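Local coordinates for probable host range protein 2-3 (Myxoma virus, PDB 5CZ3), which probably acts as a host-range factor that lets the virus multiply in different cell types, as a member of the poxvirus C7 family, at residues Gly30-Cys35 / Arg109-Val114. Numbering follows the deposited sequence.
Sequences GDSYGC and RSYTDV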
loop_
_atom_site.group_PDB
_atom_site.type_symbol
_atom_site.label_atom_id
_atom_site.label_comp_id
_atom_site.label_asym_id
_atom_site.label_seq_id
_atom_site.Cartn_x
_atom_site.Cartn_y
_atom_site.Cartn_z
ATOM N N GLY A 30 6.696 11.362 8.581
ATOM C CA GLY A 30 7.131 11.826 7.274
ATOM C C GLY A 30 5.979 12.024 6.310
ATOM O O GLY A 30 5.058 11.209 6.259
ATOM N N ASP A 31 6.024 13.111 5.543
ATOM C CA ASP A 31 4.990 13.380 4.549
ATOM C C ASP A 31 5.243 12.567 3.285
ATOM O O ASP A 31 5.574 13.114 2.232
ATOM C CB ASP A 31 4.923 14.871 4.215
ATOM C CG ASP A 31 3.787 15.204 3.263
ATOM O OD1 ASP A 31 2.791 14.451 3.241
ATOM O OD2 ASP A 31 3.891 16.212 2.534
ATOM N N SER A 32 5.086 11.255 3.404
ATOM C CA SER A 32 5.299 10.348 2.288
ATOM C C SER A 32 4.700 8.988 2.606
ATOM O O SER A 32 4.619 8.593 3.769
ATOM C CB SER A 32 6.790 10.209 1.976
ATOM O OG SER A 32 6.995 9.578 0.724
ATOM N N TYR A 33 4.295 8.268 1.576
ATOM C CA TYR A 33 3.738 6.944 1.724
ATOM C C TYR A 33 4.012 6.069 0.522
ATOM O O TYR A 33 4.206 6.542 -0.557
ATOM C CB TYR A 33 2.254 6.991 2.037
ATOM C CG TYR A 33 1.527 8.204 1.554
ATOM C CD1 TYR A 33 1.204 8.353 0.227
ATOM C CD2 TYR A 33 1.133 9.185 2.432
ATOM C CE1 TYR A 33 0.527 9.447 -0.209
ATOM C CE2 TYR A 33 0.455 10.279 2.002
ATOM C CZ TYR A 33 0.160 10.402 0.683
ATOM O OH TYR A 33 -0.512 11.487 0.247
ATOM N N GLY A 34 4.030 4.773 0.726
ATOM C CA GLY A 34 4.317 3.829 -0.335
ATOM C C GLY A 34 4.877 2.539 0.225
ATOM O O GLY A 34 5.153 2.441 1.423
ATOM N N CYS A 35 5.043 1.546 -0.644
ATOM C CA CYS A 35 5.592 0.258 -0.240
ATOM C C CYS A 35 6.005 -0.574 -1.443
ATOM O O CYS A 35 5.695 -0.236 -2.588
ATOM C CB CYS A 35 4.580 -0.522 0.598
ATOM S SG CYS A 35 3.066 -0.949 -0.281
ATOM N N ARG A 109 15.049 9.195 -2.736
ATOM C CA ARG A 109 15.401 8.015 -1.965
ATOM C C ARG A 109 15.246 8.231 -0.488
ATOM O O ARG A 109 15.009 7.327 0.259
ATOM C CB ARG A 109 16.825 7.561 -2.269
ATOM C CG ARG A 109 17.010 7.081 -3.683
ATOM C CD ARG A 109 17.484 5.647 -3.780
ATOM N NE ARG A 109 17.014 5.034 -5.015
ATOM C CZ ARG A 109 16.370 3.875 -5.084
ATOM N NH2 ARG A 109 15.970 3.403 -6.244
ATOM N N SER A 110 15.382 9.455 -0.075
ATOM C CA SER A 110 15.217 9.785 1.335
ATOM C C SER A 110 13.861 9.311 1.853
ATOM O O SER A 110 13.677 9.113 3.054
ATOM C CB SER A 110 15.369 11.291 1.549
ATOM O OG SER A 110 14.554 12.016 0.643
ATOM N N TYR A 111 12.918 9.134 0.932
ATOM C CA TYR A 111 11.593 8.625 1.259
ATOM C C TYR A 111 11.414 7.166 0.847
ATOM O O TYR A 111 10.938 6.349 1.630
ATOM C CB TYR A 111 10.518 9.482 0.589
ATOM C CG TYR A 111 10.149 10.728 1.360
ATOM C CD1 TYR A 111 10.275 10.777 2.742
ATOM C CD2 TYR A 111 9.668 11.855 0.706
ATOM C CE1 TYR A 111 9.934 11.914 3.451
ATOM C CE2 TYR A 111 9.324 12.997 1.406
ATOM C CZ TYR A 111 9.459 13.021 2.778
ATOM O OH TYR A 111 9.117 14.154 3.478
ATOM N N THR A 112 11.795 6.840 -0.383
ATOM C CA THR A 112 11.532 5.511 -0.927
ATOM C C THR A 112 12.325 4.416 -0.220
ATOM O O THR A 112 11.901 3.260 -0.190
ATOM C CB THR A 112 11.839 5.447 -2.436
ATOM O OG1 THR A 112 13.248 5.599 -2.649
ATOM C CG2 THR A 112 11.087 6.539 -3.180
ATOM N N ASP A 113 13.473 4.778 0.347
ATOM C CA ASP A 113 14.328 3.803 1.018
ATOM C C ASP A 113 13.752 3.345 2.352
ATOM O O ASP A 113 14.152 2.309 2.877
ATOM C CB ASP A 113 15.732 4.371 1.238
ATOM C CG ASP A 113 16.522 4.491 -0.049
ATOM O OD1 ASP A 113 16.088 3.916 -1.069
ATOM O OD2 ASP A 113 17.578 5.159 -0.039
ATOM N N VAL A 114 12.821 4.115 2.906
ATOM C CA VAL A 114 12.217 3.733 4.177
ATOM C C VAL A 114 10.778 3.253 4.003
ATOM O O VAL A 114 10.068 3.037 4.985
ATOM C CB VAL A 114 12.257 4.888 5.201
ATOM C CG1 VAL A 114 13.670 5.064 5.743
ATOM C CG2 VAL A 114 11.745 6.176 4.591
#
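Ser-32 and Tyr-111 form the main contact, a CH-pi interaction. Ser-32 CB lies over one face of the Tyr-111 ring, 3.5 Å from its centroid and 12° off the ring normal. The methylene therefore sits almost squarely above the ring centre. Ser-32 OG lies toward the root of the side chain, 3.4 Å from Tyr-111 CG. With its CG set opposite the carbonyl carbon (chi1 -84°), Tyr-111 extends its ring from helix 109-112 against the loop that leads into strand 34-40.

A looser contact involves the backbone. Asp-31 O approaches the far end of the ring obliquely, 3.8 Å from Tyr-111 CE2. An inverse gamma turn is centred on Asp-31; its closing bond, from Ser-32 N to Gly-30 O, is weak.

The polar groups are bonded elsewhere in the chain. Ser-32 OG has hydrogen-bond partners in Asp-106, Ser-105 and Tyr-115. Tyr-111 OH is hydrogen-bonded to Glu-5, whose other carboxylate oxygen takes the Asp-31 N-H. Asp-31 O accepts a hydrogen bond from Lys-64, and Asp-31 OD1 is hydrogen-bonded to His-9 NE2.

The contact packs the short helix that follows strand 99-104 in the chain against the loop before strand 34-40, at one end of the beta-sandwich. Across the two segments it rests on a serine methylene against an aromatic face. Through Glu-5, the N-terminal part of the chain probably helps to keep ring and turn together.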